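PDB 3ZVS: archaemetzincin from Archaeoglobus fulgidus, which is probably a zinc-dependent metalloprotease of the M54 family, with one catalytic and one apparently structural zinc ion and a natural substrate that is still unknown. Local coordinates for residues A[70-75]-A[95-100]; A[108-113]-A[141-146]. All blocks are in the same frame, centred on the assembly; numbering follows the deposited sequence.

The two contacts follow each other along the chain, and their centres lie about 14 Å apart. Contact 1 ties the chain after strand 65-69 to the loop after strand 91-95. These two strands are parallel neighbours in the five-stranded mixed sheet. That loop then leads into helix 104-122, which carries the HExxH motif. Contact 2 sets helix 140-145 against the same helix, ahead of the zinc ligands His-117 and His-121. The contacts touch each other: Arg-110 NH1 probably bonds to Leu-99 O, and Val-96 and Leu-99 pack on Val-111. Together they join the sheet, the metal-binding helix and the short helix that lies in the chain between Cys-132 and Cys-151, two ligands of the second zinc.

Contact 1. Residues A[70-75]-A[95-100]; sequences GKDIYA and SVFRLT
Ser-95 OG has two hydrogen-bond partners. It donates to Lys-71 O at 2.6 Å and accepts from Phe-97 N at 3.1 Å. The first bond comes from above the carbonyl plane of Lys-71, and the second closes an ST turn. The hydroxyl is placed for both by a first torsion that sets OG opposite the backbone N (chi1 170°). Ile-73 CG1 packs on Ser-95 CB at 3.6 Å.

The contact lies at the ends of two parallel neighbours in the main sheet, strands 65-69 and 91-95. The segment 70-75 leaves strand 65-69 and enters the short strand 73-74 of a second sheet. The segment 95-100 leaves strand 91-95 and turns toward helix 104-122.

Asp-72 does most of the side-chain work. Its CB lies over one face of the Phe-97 ring, 3.6 Å from the centroid, a CH-pi contact. Its carboxylate stacks on the ring with the planes 26° apart. Gly-70 O meets the ring at its edge. Arg-98 grips the same carboxylate side-on. Arg-98 NE reaches Asp-72 OD1 at 2.9 Å, nearly straight, and Arg-98 NH2 reaches Asp-72 OD2 at 2.8 Å in a more bent bond. Both oxygens are met on the syn side but from out of the carboxylate plane, the two flat groups being turned 45° apart. A leucine in place of Arg-98 would probably leave the buried Asp-72 carboxylate without its countercharge. Gln-49 NE2 also bonds to Asp-72 OD2.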
loop_
_atom_site.group_PDB
_atom_site.type_symbol
_atom_site.label_atom_id
_atom_site.label_comp_id
_atom_site.label_asym_id
_atom_site.label_seq_id
_atom_site.Cartn_x
_atom_site.Cartn_y
_atom_site.Cartn_z
ATOM N N GLY A 70 6.006 -5.326 6.543
ATOM C CA GLY A 70 6.722 -6.425 5.952
ATOM C C GLY A 70 6.119 -7.794 6.178
ATOM O O GLY A 70 6.611 -8.799 5.660
ATOM N N LYS A 71 5.064 -7.855 7.003
ATOM C CA LYS A 71 4.345 -9.086 7.295
ATOM C C LYS A 71 3.356 -9.381 6.171
ATOM O O LYS A 71 2.734 -8.476 5.615
ATOM C CB LYS A 71 3.557 -8.956 8.617
ATOM C CG LYS A 71 4.398 -8.704 9.854
ATOM C CD LYS A 71 5.232 -9.908 10.274
ATOM C CE LYS A 71 5.881 -9.587 11.614
ATOM N NZ LYS A 71 6.558 -10.800 12.124
ATOM N N ASP A 72 3.181 -10.662 5.866
ATOM C CA ASP A 72 2.150 -11.090 4.909
ATOM C C ASP A 72 0.779 -10.807 5.514
ATOM O O ASP A 72 0.504 -11.104 6.702
ATOM C CB ASP A 72 2.317 -12.597 4.624
ATOM C CG ASP A 72 1.624 -13.078 3.365
ATOM O OD1 ASP A 72 1.450 -12.289 2.432
ATOM O OD2 ASP A 72 1.296 -14.290 3.339
ATOM N N ILE A 73 -0.108 -10.264 4.688
ATOM C CA ILE A 73 -1.480 -9.984 5.061
ATOM C C ILE A 73 -2.502 -10.646 4.141
ATOM O O ILE A 73 -2.220 -11.020 3.011
ATOM C CB ILE A 73 -1.757 -8.457 5.124
ATOM C CG1 ILE A 73 -1.560 -7.790 3.752
ATOM C CG2 ILE A 73 -0.800 -7.783 6.155
ATOM C CD1 ILE A 73 -1.869 -6.313 3.717
ATOM N N TYR A 74 -3.692 -10.825 4.695
ATOM C CA TYR A 74 -4.829 -11.377 3.961
ATOM C C TYR A 74 -6.094 -10.637 4.397
ATOM O O TYR A 74 -6.096 -9.903 5.352
ATOM C CB TYR A 74 -4.985 -12.887 4.269
ATOM C CG TYR A 74 -5.675 -13.125 5.604
ATOM C CD1 TYR A 74 -4.994 -12.965 6.797
ATOM C CD2 TYR A 74 -7.009 -13.493 5.669
ATOM C CE1 TYR A 74 -5.622 -13.146 8.035
ATOM C CE2 TYR A 74 -7.639 -13.657 6.879
ATOM C CZ TYR A 74 -6.945 -13.485 8.052
ATOM O OH TYR A 74 -7.554 -13.634 9.281
ATOM N N ALA A 75 -7.167 -10.795 3.620
ATOM C CA ALA A 75 -8.493 -10.316 4.003
ATOM C C ALA A 75 -9.461 -11.463 3.731
ATOM O O ALA A 75 -9.113 -12.451 3.090
ATOM C CB ALA A 75 -8.869 -9.127 3.218
ATOM N N SER A 95 1.232 -4.309 2.277
ATOM C CA SER A 95 2.272 -5.244 2.688
ATOM C C SER A 95 3.268 -5.420 1.558
ATOM O O SER A 95 2.884 -5.613 0.388
ATOM C CB SER A 95 1.724 -6.606 2.995
ATOM O OG SER A 95 2.789 -7.520 3.156
ATOM N N VAL A 96 4.546 -5.370 1.900
ATOM C CA VAL A 96 5.592 -5.547 0.919
ATOM C C VAL A 96 6.080 -7.010 0.902
ATOM O O VAL A 96 6.942 -7.403 0.110
ATOM C CB VAL A 96 6.762 -4.556 1.155
ATOM C CG1 VAL A 96 6.296 -3.131 1.036
ATOM C CG2 VAL A 96 7.399 -4.815 2.512
ATOM N N PHE A 97 5.472 -7.850 1.722
ATOM C CA PHE A 97 5.891 -9.262 1.843
ATOM C C PHE A 97 5.916 -10.029 0.507
ATOM O O PHE A 97 6.875 -10.737 0.192
ATOM C CB PHE A 97 5.004 -10.012 2.839
ATOM C CG PHE A 97 5.339 -11.486 2.978
ATOM C CD1 PHE A 97 4.762 -12.444 2.163
ATOM C CD2 PHE A 97 6.211 -11.912 3.955
ATOM C CE1 PHE A 97 5.051 -13.775 2.312
ATOM C CE2 PHE A 97 6.504 -13.260 4.112
ATOM C CZ PHE A 97 5.928 -14.190 3.257
ATOM N N ARG A 98 4.842 -9.913 -0.285
ATOM C CA ARG A 98 4.718 -10.672 -1.514
ATOM C C ARG A 98 5.554 -10.064 -2.612
ATOM O O ARG A 98 5.674 -10.651 -3.695
ATOM C CB ARG A 98 3.246 -10.706 -1.922
ATOM C CG ARG A 98 2.381 -11.505 -0.943
ATOM C CD ARG A 98 2.548 -13.005 -1.132
ATOM N NE ARG A 98 1.848 -13.759 -0.093
ATOM C CZ ARG A 98 1.555 -15.048 -0.154
ATOM N NH1 ARG A 98 1.808 -15.750 -1.258
ATOM N NH2 ARG A 98 0.941 -15.630 0.866
ATOM N N LEU A 99 6.143 -8.900 -2.350
ATOM C CA LEU A 99 6.964 -8.202 -3.359
ATOM C C LEU A 99 8.455 -8.564 -3.346
ATOM O O LEU A 99 9.196 -8.228 -4.286
ATOM C CB LEU A 99 6.821 -6.700 -3.212
ATOM C CG LEU A 99 5.373 -6.172 -3.110
ATOM C CD1 LEU A 99 5.351 -4.664 -2.927
ATOM C CD2 LEU A 99 4.513 -6.575 -4.279
ATOM N N THR A 100 8.896 -9.268 -2.310
ATOM C CA THR A 100 10.304 -9.562 -2.109
ATOM C C THR A 100 10.924 -10.193 -3.340
ATOM O O THR A 100 10.375 -11.109 -3.935
ATOM C CB THR A 100 10.470 -10.516 -0.923
ATOM O OG1 THR A 100 9.817 -11.775 -1.188
ATOM C CG2 THR A 100 9.821 -9.933 0.286
#

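Contact 2. Residues A[108-113]-A[141-146]; sequences RERVVK and QDVDRK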
loop_
_atom_site.group_PDB
_atom_site.type_symbol
_atom_site.label_atom_id
_atom_site.label_comp_id
_atom_site.label_asym_id
_atom_site.label_seq_id
_atom_site.Cartn_x
_atom_site.Cartn_y
_atom_site.Cartn_z
ATOM N N ARG A 108 12.124 -2.112 -5.201
ATOM C CA ARG A 108 11.775 -0.733 -4.967
ATOM C C ARG A 108 10.611 -0.299 -5.867
ATOM O O ARG A 108 9.680 0.355 -5.436
ATOM C CB ARG A 108 12.996 0.152 -5.219
ATOM C CG ARG A 108 12.772 1.558 -4.840
ATOM C CD ARG A 108 13.860 2.472 -5.383
ATOM N NE ARG A 108 13.783 3.768 -4.730
ATOM C CZ ARG A 108 12.996 4.753 -5.135
ATOM N NH1 ARG A 108 12.239 4.602 -6.219
ATOM N NH2 ARG A 108 12.980 5.898 -4.444
ATOM N N GLU A 109 10.695 -0.649 -7.143
ATOM C CA GLU A 109 9.671 -0.270 -8.092
ATOM C C GLU A 109 8.314 -0.871 -7.696
ATOM O O GLU A 109 7.274 -0.201 -7.748
ATOM C CB GLU A 109 10.097 -0.768 -9.464
ATOM C CG GLU A 109 9.134 -0.403 -10.525
ATOM C CD GLU A 109 9.543 -0.899 -11.900
ATOM O OE1 GLU A 109 9.828 -2.100 -12.058
ATOM O OE2 GLU A 109 9.499 -0.075 -12.836
ATOM N N ARG A 110 8.326 -2.123 -7.265
ATOM C CA ARG A 110 7.097 -2.781 -6.831
ATOM C C ARG A 110 6.515 -2.093 -5.597
ATOM O O ARG A 110 5.305 -1.904 -5.495
ATOM C CB ARG A 110 7.382 -4.218 -6.459
ATOM C CG ARG A 110 7.686 -5.111 -7.657
ATOM C CD ARG A 110 8.136 -6.467 -7.209
ATOM N NE ARG A 110 8.275 -7.386 -8.332
ATOM C CZ ARG A 110 8.552 -8.678 -8.206
ATOM N NH1 ARG A 110 8.781 -9.214 -7.019
ATOM N NH2 ARG A 110 8.624 -9.441 -9.281
ATOM N N VAL A 111 7.371 -1.742 -4.646
ATOM C CA VAL A 111 6.894 -1.074 -3.446
ATOM C C VAL A 111 6.185 0.239 -3.785
ATOM O O VAL A 111 5.104 0.540 -3.267
ATOM C CB VAL A 111 8.053 -0.838 -2.469
ATOM C CG1 VAL A 111 7.625 0.079 -1.344
ATOM C CG2 VAL A 111 8.556 -2.152 -1.926
ATOM N N VAL A 112 6.815 1.068 -4.626
ATOM C CA VAL A 112 6.206 2.333 -4.995
ATOM C C VAL A 112 4.873 2.090 -5.732
ATOM O O VAL A 112 3.853 2.728 -5.396
ATOM C CB VAL A 112 7.150 3.217 -5.820
ATOM C CG1 VAL A 112 6.448 4.486 -6.208
ATOM C CG2 VAL A 112 8.425 3.505 -5.037
ATOM N N LYS A 113 4.860 1.189 -6.720
ATOM C CA LYS A 113 3.625 0.895 -7.465
ATOM C C LYS A 113 2.481 0.533 -6.530
ATOM O O LYS A 113 1.378 1.043 -6.656
ATOM C CB LYS A 113 3.826 -0.263 -8.454
ATOM C CG LYS A 113 4.620 0.062 -9.691
ATOM C CD LYS A 113 4.777 -1.168 -10.551
ATOM C CE LYS A 113 5.535 -0.822 -11.835
ATOM N NZ LYS A 113 5.807 -2.073 -12.558
ATOM N N GLN A 141 3.900 -10.751 -11.026
ATOM C CA GLN A 141 4.102 -10.645 -12.467
ATOM C C GLN A 141 3.148 -9.579 -13.020
ATOM O O GLN A 141 3.508 -8.794 -13.903
ATOM C CB GLN A 141 3.866 -11.990 -13.159
ATOM C CG GLN A 141 4.983 -13.049 -12.906
ATOM C CD GLN A 141 4.988 -13.687 -11.497
ATOM O OE1 GLN A 141 3.974 -13.729 -10.797
ATOM N NE2 GLN A 141 6.142 -14.212 -11.101
ATOM N N ASP A 142 1.926 -9.536 -12.490
ATOM C CA ASP A 142 0.999 -8.490 -12.914
ATOM C C ASP A 142 1.495 -7.116 -12.459
ATOM O O ASP A 142 1.396 -6.133 -13.171
ATOM C CB ASP A 142 -0.420 -8.715 -12.381
ATOM C CG ASP A 142 -1.143 -9.866 -13.026
ATOM O OD1 ASP A 142 -0.793 -10.323 -14.149
ATOM O OD2 ASP A 142 -2.121 -10.307 -12.409
ATOM N N VAL A 143 1.980 -7.033 -11.219
ATOM C CA VAL A 143 2.499 -5.762 -10.731
ATOM C C VAL A 143 3.590 -5.240 -11.680
ATOM O O VAL A 143 3.635 -4.054 -12.031
ATOM C CB VAL A 143 3.065 -5.904 -9.278
ATOM C CG1 VAL A 143 3.697 -4.607 -8.810
ATOM C CG2 VAL A 143 1.945 -6.313 -8.309
ATOM N N ASP A 144 4.490 -6.136 -12.069
ATOM C CA ASP A 144 5.628 -5.744 -12.896
ATOM C C ASP A 144 5.171 -5.218 -14.275
ATOM O O ASP A 144 5.824 -4.363 -14.842
ATOM C CB ASP A 144 6.599 -6.906 -13.072
ATOM C CG ASP A 144 7.373 -7.229 -11.812
ATOM O OD1 ASP A 144 7.367 -6.408 -10.874
ATOM O OD2 ASP A 144 7.967 -8.315 -11.784
ATOM N N ARG A 145 4.059 -5.761 -14.770
ATOM C CA ARG A 145 3.526 -5.360 -16.075
ATOM C C ARG A 145 2.776 -4.029 -16.075
ATOM O O ARG A 145 2.653 -3.380 -17.109
ATOM C CB ARG A 145 2.646 -6.464 -16.618
ATOM C CG ARG A 145 3.446 -7.577 -17.236
ATOM C CD ARG A 145 2.536 -8.551 -17.957
ATOM N NE ARG A 145 1.751 -9.337 -17.012
ATOM C CZ ARG A 145 2.049 -10.583 -16.645
ATOM N NH1 ARG A 145 3.124 -11.190 -17.127
ATOM N NH2 ARG A 145 1.272 -11.222 -15.782
ATOM N N LYS A 146 2.236 -3.611 -14.938
ATOM C CA LYS A 146 1.534 -2.341 -14.885
ATOM C C LYS A 146 2.479 -1.186 -14.574
ATOM O O LYS A 146 3.542 -1.371 -13.995
ATOM C CB LYS A 146 0.398 -2.395 -13.873
ATOM C CG LYS A 146 0.785 -2.201 -12.393
ATOM C CD LYS A 146 -0.475 -2.410 -11.512
ATOM C CE LYS A 146 -0.190 -2.259 -10.033
ATOM N NZ LYS A 146 -1.328 -2.885 -9.226
HETATM O O HOH W 1 7.603 -3.586 -10.918
HETATM O O HOH W 2 8.606 -3.999 -14.169
#
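Lys-113 and Arg-110, one helical turn apart on helix 104-122, meet the C-terminal end of helix 140-145. This is a helix-helix contact in which the short axis segments cross at 83° and come within 10.0 Å. Helix 104-122 is the one that bears the HExxH zinc-binding motif of the metzincins.

Lys-113 points its CB toward the second helix. CG lies opposite the carbonyl carbon (chi1 -74°), and the chain beyond it is extended, which carries the amine across to the helix end. Lys-113 CD lies against Val-143 O and passes Val-143 CG1 at 4.0 Å. CE lies beside Lys-146 O. Lys-113 NZ then donates to two backbone carbonyls: Lys-146 O at 2.8 Å, almost in line with the C=O bond, and Val-143 O at 3.0 Å, from a tilted direction. Lys-146 N reaches Val-143 O from the opposite face of its plane. The charge on Lys-113 NZ would probably be favourable at the C-terminal end of the helix, where the helix dipole is negative.

Val-143 CG1 also faces Arg-110 CG. The Arg-110 guanidinium holds Asp-144 side-on, its plane only 24° from that of the carboxylate. Arg-110 NH2 meets Asp-144 OD2 at 2.8 Å in a nearly straight bond. Arg-110 NE meets Asp-144 OD1 at 2.9 Å, on the syn lone pair of that oxygen.

Lys-146 runs its own side chain past His-117, a ligand of the catalytic zinc, and its NZ bonds to Ser-137 OG and pairs with Glu-114. One water accepts from Lys-113 NZ at 2.9 Å and lies 2.8 Å from Asp-144 OD1.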